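Local coordinates for monalysin (Pseudomonas entomophila, PDB 4MKO), which perforates host cell membranes as a beta-barrel pore-forming toxin, contributing to intestinal damage and lethality in Drosophila, at residues Ser90-Tyr95 and Asn158-Ala163; Thr137-Val143 and Lys186-Ser192. All blocks are in the same frame, centred on the assembly; numbering follows the deposited sequence.

From the N terminus, the chain first reaches contact 1 at S90-Y95, between helix 85-90 and strand 95-96, inside residues 67-135, inferred to be the pore-forming region. It then runs through strand 124-133 into T137-V143, on strand 136-151, where contact 2 begins. N158-A163 follows and closes contact 1 over 62 intervening residues; K186-S192, on strand 173-191, closes contact 2 over 42. The two closures therefore cross rather than nest. Contact 1 ties the loop after helix 85-90, where it enters short strand 95-96 of the mixed sheet, to the loop before strand 165-170; contact 2 joins two neighbouring strands of that sheet. Their centres are 31 Å apart, on opposite sides of the chain's centre.

Contact 1 of 2, residues Ser90-Tyr95 and Asn158-Ala163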
loop_
_atom_site.group_PDB
_atom_site.type_symbol
_atom_site.label_atom_id
_atom_site.label_comp_id
_atom_site.label_asym_id
_atom_site.label_seq_id
_atom_site.Cartn_x
_atom_site.Cartn_y
_atom_site.Cartn_z
ATOM N N SER A 90 1.038 10.747 -8.166
ATOM C CA SER A 90 2.457 10.912 -7.827
ATOM C C SER A 90 3.457 10.397 -8.881
ATOM O O SER A 90 4.543 10.965 -8.963
ATOM C CB SER A 90 2.766 10.286 -6.463
ATOM O OG SER A 90 2.888 8.868 -6.513
ATOM N N VAL A 91 3.125 9.336 -9.654
ATOM C CA VAL A 91 4.037 8.765 -10.653
ATOM C C VAL A 91 4.189 9.725 -11.863
ATOM O O VAL A 91 3.204 10.305 -12.312
ATOM C CB VAL A 91 3.642 7.303 -11.032
ATOM C CG1 VAL A 91 2.293 7.231 -11.751
ATOM C CG2 VAL A 91 4.739 6.603 -11.831
ATOM N N ASN A 92 5.420 9.898 -12.363
ATOM C CA ASN A 92 5.712 10.793 -13.488
ATOM C C ASN A 92 5.856 10.063 -14.820
ATOM O O ASN A 92 5.678 10.673 -15.877
ATOM C CB ASN A 92 6.961 11.625 -13.187
ATOM C CG ASN A 92 6.886 12.401 -11.889
ATOM O OD1 ASN A 92 5.929 13.140 -11.625
ATOM N ND2 ASN A 92 7.913 12.266 -11.058
ATOM N N ALA A 93 6.181 8.773 -14.775
ATOM C CA ALA A 93 6.392 7.949 -15.962
ATOM C C ALA A 93 5.227 7.010 -16.219
ATOM O O ALA A 93 4.416 6.761 -15.315
ATOM C CB ALA A 93 7.671 7.139 -15.796
ATOM N N LYS A 94 5.167 6.443 -17.442
ATOM C CA LYS A 94 4.176 5.430 -17.796
ATOM C C LYS A 94 4.473 4.239 -16.853
ATOM O O LYS A 94 5.637 3.897 -16.640
ATOM C CB LYS A 94 4.332 5.038 -19.281
ATOM C CG LYS A 94 3.224 4.159 -19.830
ATOM C CD LYS A 94 3.444 3.893 -21.315
ATOM C CE LYS A 94 2.609 2.747 -21.833
ATOM N NZ LYS A 94 2.892 2.464 -23.266
ATOM N N TYR A 95 3.432 3.685 -16.214
ATOM C CA TYR A 95 3.613 2.622 -15.226
ATOM C C TYR A 95 2.470 1.619 -15.296
ATOM O O TYR A 95 1.303 2.023 -15.270
ATOM C CB TYR A 95 3.649 3.235 -13.801
ATOM C CG TYR A 95 3.981 2.245 -12.699
ATOM C CD1 TYR A 95 5.303 1.924 -12.395
ATOM C CD2 TYR A 95 2.973 1.655 -11.934
ATOM C CE1 TYR A 95 5.613 1.009 -11.387
ATOM C CE2 TYR A 95 3.272 0.738 -10.925
ATOM C CZ TYR A 95 4.593 0.411 -10.658
ATOM O OH TYR A 95 4.886 -0.499 -9.659
ATOM N N ASN A 158 15.140 5.736 -15.338
ATOM C CA ASN A 158 13.948 6.118 -14.597
ATOM C C ASN A 158 14.211 6.691 -13.207
ATOM O O ASN A 158 13.368 6.529 -12.330
ATOM C CB ASN A 158 12.972 4.924 -14.527
ATOM C CG ASN A 158 12.461 4.529 -15.887
ATOM O OD1 ASN A 158 11.690 5.264 -16.505
ATOM N ND2 ASN A 158 12.973 3.434 -16.425
ATOM N N ALA A 159 15.311 7.454 -13.024
ATOM C CA ALA A 159 15.629 8.080 -11.732
ATOM C C ALA A 159 14.599 9.140 -11.284
ATOM O O ALA A 159 14.556 9.476 -10.097
ATOM C CB ALA A 159 17.029 8.687 -11.773
ATOM N N ASN A 160 13.768 9.655 -12.223
ATOM C CA ASN A 160 12.722 10.654 -11.942
ATOM C C ASN A 160 11.289 10.141 -12.177
ATOM O O ASN A 160 10.342 10.938 -12.182
ATOM C CB ASN A 160 12.979 11.929 -12.744
ATOM C CG ASN A 160 14.216 12.646 -12.276
ATOM O OD1 ASN A 160 14.287 13.134 -11.145
ATOM N ND2 ASN A 160 15.241 12.660 -13.108
ATOM N N ALA A 161 11.135 8.820 -12.355
ATOM C CA ALA A 161 9.834 8.189 -12.589
ATOM C C ALA A 161 8.875 8.364 -11.399
ATOM O O ALA A 161 7.677 8.532 -11.615
ATOM C CB ALA A 161 10.026 6.708 -12.889
ATOM N N PHE A 162 9.401 8.332 -10.146
ATOM C CA PHE A 162 8.568 8.380 -8.945
ATOM C C PHE A 162 8.796 9.619 -8.064
ATOM O O PHE A 162 9.866 10.232 -8.113
ATOM C CB PHE A 162 8.743 7.071 -8.139
ATOM C CG PHE A 162 8.462 5.823 -8.955
ATOM C CD1 PHE A 162 7.153 5.378 -9.153
ATOM C CD2 PHE A 162 9.496 5.139 -9.587
ATOM C CE1 PHE A 162 6.893 4.243 -9.932
ATOM C CE2 PHE A 162 9.236 4.002 -10.362
ATOM C CZ PHE A 162 7.935 3.570 -10.541
ATOM N N ALA A 163 7.781 9.973 -7.247
ATOM C CA ALA A 163 7.837 11.105 -6.317
ATOM C C ALA A 163 8.994 10.907 -5.301
ATOM O O ALA A 163 9.681 11.867 -4.951
ATOM C CB ALA A 163 6.505 11.240 -5.579
HETATM O O HOH W 1 5.487 8.066 -7.453
#
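The ring of F162 meets Y95 at its edge: Y95 CE1 lies near the F162 plane, 3.6 Å from F162 CZ. The ring planes stand at 84°, yet the approach to the Y95 ring is oblique. Y178, on strand 173-191, stacks on F162 and hydrogen-bonds Y95 OH, while F87 meets Y95 edge-to-face, so both rings belong to one aromatic cluster. In this aerolysin-like fold the contact joins two loops, one leaving helix 85-90 and the other carrying a type I beta turn from N158 to A161. F162 has CG beside its backbone N (chi1 -55°), which swings the ring back toward S90-Y95, although CB starts away from it. In the conformer described here, V91 CG2 packs alongside, 3.7 Å from F162 CE1.

The polar evidence is a two-point grip by N92 on the end of the turn. N92 N donates to A161 O at 2.7 Å, with an N-H...O angle of 166°, and N92 ND2 donates to N160 O at 3.0 Å, the acceptor lying near the amide plane. A93 CB and A161 CB touch beside these bonds. A water at the F162 edge links S90, whose OG also bonds F87 O, to A163, donating to S90 OG and accepting from A163 N at 3.0 Å.

Contact 2 of 2, residues Thr137-Val143 and Lys186-Ser192; sequences TFVIYQV and KRVIVPS. With ACT (acetate ion), chain J.
Two adjacent strands of the long, twisted sheet of this aerolysin-like toxin pair here in antiparallel fashion, T137-V143 against K186-P191, their axes 4.5 Å apart and their directions at 157°. V139 with V190 and Y141 with V188 are hydrogen-bonded pairs, each closed by two backbone bonds; Y141 N to V188 O, for instance, measures 2.9 Å. V143 N to K186 O extends the pairing at one end. At the other, in the conformer described, S192 N donates to T137 O at 2.7 Å from above the carbonyl plane, 36° out of it.

Side chains alternate between the faces. On one, I140 and I189 lie side by side, I140 CG1 being 3.8 Å from I189 CG1. I189 CD1 lies 3.4 Å above the plane of the R187 guanidinium, offset toward its rim; R187 NE bonds Y77 and NH2 bonds T130, so this face looks toward strands 72-81 and 124-133. On the other, V190 CG2 meets Y141 CE2 at the ring edge, 3.5 Å away. V190 chi1 of -69° sets that methyl between the backbone N and carbonyl carbon, directed at the ring. Toward the T137 end, F138 CB touches I189 CG2.

In the conformer described here, K186 lays its CB and CG along V143 CG2, then bends at its third torsion. K186 NZ bonds the O atom of an acetate ion, itself probably from the crystallisation liquor, at 2.8 Å, and forms a salt bridge with D17. That salt bridge would favour the charged amine, the acetate being adventitious, while the aliphatic part packs on V143.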
loop_
_atom_site.group_PDB
_atom_site.type_symbol
_atom_site.label_atom_id
_atom_site.label_comp_id
_atom_site.label_asym_id
_atom_site.label_seq_id
_atom_site.Cartn_x
_atom_site.Cartn_y
_atom_site.Cartn_z
ATOM N N THR A 137 -20.341 12.159 14.952
ATOM C CA THR A 137 -19.479 12.525 13.844
ATOM C C THR A 137 -18.578 11.319 13.634
ATOM O O THR A 137 -18.012 10.797 14.598
ATOM C CB THR A 137 -18.738 13.835 14.111
ATOM O OG1 THR A 137 -19.712 14.854 14.343
ATOM C CG2 THR A 137 -17.860 14.246 12.945
ATOM N N PHE A 138 -18.489 10.864 12.392
ATOM C CA PHE A 138 -17.754 9.653 12.021
ATOM C C PHE A 138 -16.837 9.900 10.842
ATOM O O PHE A 138 -17.163 10.683 9.943
ATOM C CB PHE A 138 -18.741 8.513 11.671
ATOM C CG PHE A 138 -19.852 8.354 12.685
ATOM C CD1 PHE A 138 -19.626 7.698 13.887
ATOM C CD2 PHE A 138 -21.091 8.957 12.486
ATOM C CE1 PHE A 138 -20.639 7.596 14.854
ATOM C CE2 PHE A 138 -22.107 8.843 13.445
ATOM C CZ PHE A 138 -21.873 8.158 14.622
ATOM N N VAL A 139 -15.694 9.214 10.848
ATOM C CA VAL A 139 -14.689 9.313 9.787
ATOM C C VAL A 139 -14.584 7.945 9.154
ATOM O O VAL A 139 -14.540 6.937 9.859
ATOM C CB VAL A 139 -13.303 9.825 10.277
ATOM C CG1 VAL A 139 -12.406 10.153 9.085
ATOM C CG2 VAL A 139 -13.446 11.050 11.199
ATOM N N ILE A 140 -14.572 7.922 7.830
ATOM C CA ILE A 140 -14.454 6.715 7.032
ATOM C C ILE A 140 -13.071 6.680 6.418
ATOM O O ILE A 140 -12.626 7.677 5.844
ATOM C CB ILE A 140 -15.547 6.675 5.944
ATOM C CG1 ILE A 140 -16.946 6.830 6.595
ATOM C CG2 ILE A 140 -15.429 5.383 5.108
ATOM C CD1 ILE A 140 -18.109 6.946 5.594
ATOM N N TYR A 141 -12.422 5.507 6.483
ATOM C CA TYR A 141 -11.100 5.296 5.880
ATOM C C TYR A 141 -11.128 4.025 5.053
ATOM O O TYR A 141 -11.956 3.155 5.317
ATOM C CB TYR A 141 -10.027 5.097 6.966
ATOM C CG TYR A 141 -9.993 6.145 8.050
ATOM C CD1 TYR A 141 -9.200 7.283 7.923
ATOM C CD2 TYR A 141 -10.722 5.982 9.227
ATOM C CE1 TYR A 141 -9.147 8.244 8.938
ATOM C CE2 TYR A 141 -10.681 6.938 10.243
ATOM C CZ TYR A 141 -9.865 8.048 10.110
ATOM O OH TYR A 141 -9.828 8.974 11.130
ATOM N N GLN A 142 -10.209 3.890 4.084
ATOM C CA GLN A 142 -10.063 2.650 3.304
ATOM C C GLN A 142 -8.634 2.128 3.505
ATOM O O GLN A 142 -7.683 2.915 3.526
ATOM C CB GLN A 142 -10.327 2.862 1.814
ATOM C CG GLN A 142 -10.350 1.549 1.011
ATOM C CD GLN A 142 -10.796 1.669 -0.423
ATOM O OE1 GLN A 142 -11.030 2.763 -0.959
ATOM N NE2 GLN A 142 -10.933 0.530 -1.074
ATOM N N VAL A 143 -8.499 0.801 3.604
ATOM C CA VAL A 143 -7.187 0.155 3.770
ATOM C C VAL A 143 -6.386 0.271 2.487
ATOM O O VAL A 143 -6.861 -0.090 1.396
ATOM C CB VAL A 143 -7.326 -1.336 4.205
ATOM C CG1 VAL A 143 -5.971 -2.044 4.194
ATOM C CG2 VAL A 143 -8.011 -1.464 5.574
ATOM N N LYS A 186 -11.738 -3.073 2.007
ATOM C CA LYS A 186 -11.909 -2.960 3.446
ATOM C C LYS A 186 -11.946 -1.488 3.830
ATOM O O LYS A 186 -11.086 -0.705 3.402
ATOM C CB LYS A 186 -10.737 -3.672 4.123
ATOM C CG LYS A 186 -10.932 -4.008 5.572
ATOM C CD LYS A 186 -9.871 -4.986 6.065
ATOM C CE LYS A 186 -10.084 -6.401 5.572
ATOM N NZ LYS A 186 -9.116 -7.339 6.192
ATOM N N ARG A 187 -12.949 -1.113 4.610
ATOM C CA ARG A 187 -13.102 0.257 5.070
ATOM C C ARG A 187 -13.445 0.250 6.558
ATOM O O ARG A 187 -14.106 -0.670 7.039
ATOM C CB ARG A 187 -14.159 1.015 4.237
ATOM C CG ARG A 187 -15.608 0.549 4.449
ATOM C CD ARG A 187 -16.324 1.325 5.540
ATOM N NE ARG A 187 -17.667 0.787 5.785
ATOM C CZ ARG A 187 -17.965 -0.200 6.626
ATOM N NH1 ARG A 187 -17.005 -0.817 7.309
ATOM N NH2 ARG A 187 -19.226 -0.596 6.775
ATOM N N VAL A 188 -13.028 1.299 7.256
ATOM C CA VAL A 188 -13.220 1.462 8.689
ATOM C C VAL A 188 -14.043 2.717 8.905
ATOM O O VAL A 188 -13.772 3.730 8.270
ATOM C CB VAL A 188 -11.830 1.584 9.391
ATOM C CG1 VAL A 188 -11.965 1.817 10.900
ATOM C CG2 VAL A 188 -10.956 0.350 9.117
ATOM N N ILE A 189 -14.990 2.668 9.850
ATOM C CA ILE A 189 -15.775 3.839 10.267
ATOM C C ILE A 189 -15.553 3.993 11.762
ATOM O O ILE A 189 -15.783 3.046 12.508
ATOM C CB ILE A 189 -17.294 3.760 9.901
ATOM C CG1 ILE A 189 -17.520 3.483 8.390
ATOM C CG2 ILE A 189 -17.986 5.071 10.315
ATOM C CD1 ILE A 189 -18.991 3.233 8.016
ATOM N N VAL A 190 -15.065 5.167 12.204
ATOM C CA VAL A 190 -14.816 5.421 13.621
ATOM C C VAL A 190 -15.440 6.745 14.064
ATOM O O VAL A 190 -15.383 7.707 13.288
ATOM C CB VAL A 190 -13.318 5.352 14.034
ATOM C CG1 VAL A 190 -12.767 3.923 13.950
ATOM C CG2 VAL A 190 -12.460 6.325 13.236
ATOM N N PRO A 191 -15.934 6.859 15.326
ATOM C CA PRO A 191 -16.404 8.173 15.807
ATOM C C PRO A 191 -15.227 9.145 15.819
ATOM O O PRO A 191 -14.087 8.701 16.008
ATOM C CB PRO A 191 -16.874 7.888 17.249
ATOM C CG PRO A 191 -17.081 6.417 17.307
ATOM C CD PRO A 191 -16.026 5.846 16.397
ATOM N N SER A 192 -15.494 10.451 15.617
ATOM C CA SER A 192 -14.471 11.504 15.598
ATOM C C SER A 192 -13.604 11.488 16.864
ATOM O O SER A 192 -12.446 11.890 16.804
ATOM C CB SER A 192 -15.111 12.875 15.403
ATOM O OG SER A 192 -16.032 13.167 16.441
HETATM C C ACT J . -9.935 -10.628 4.272
HETATM O O ACT J . -9.309 -9.783 4.939
HETATM O OXT ACT J . -9.416 -11.440 3.454
HETATM C CH3 ACT J . -11.454 -10.676 4.480
#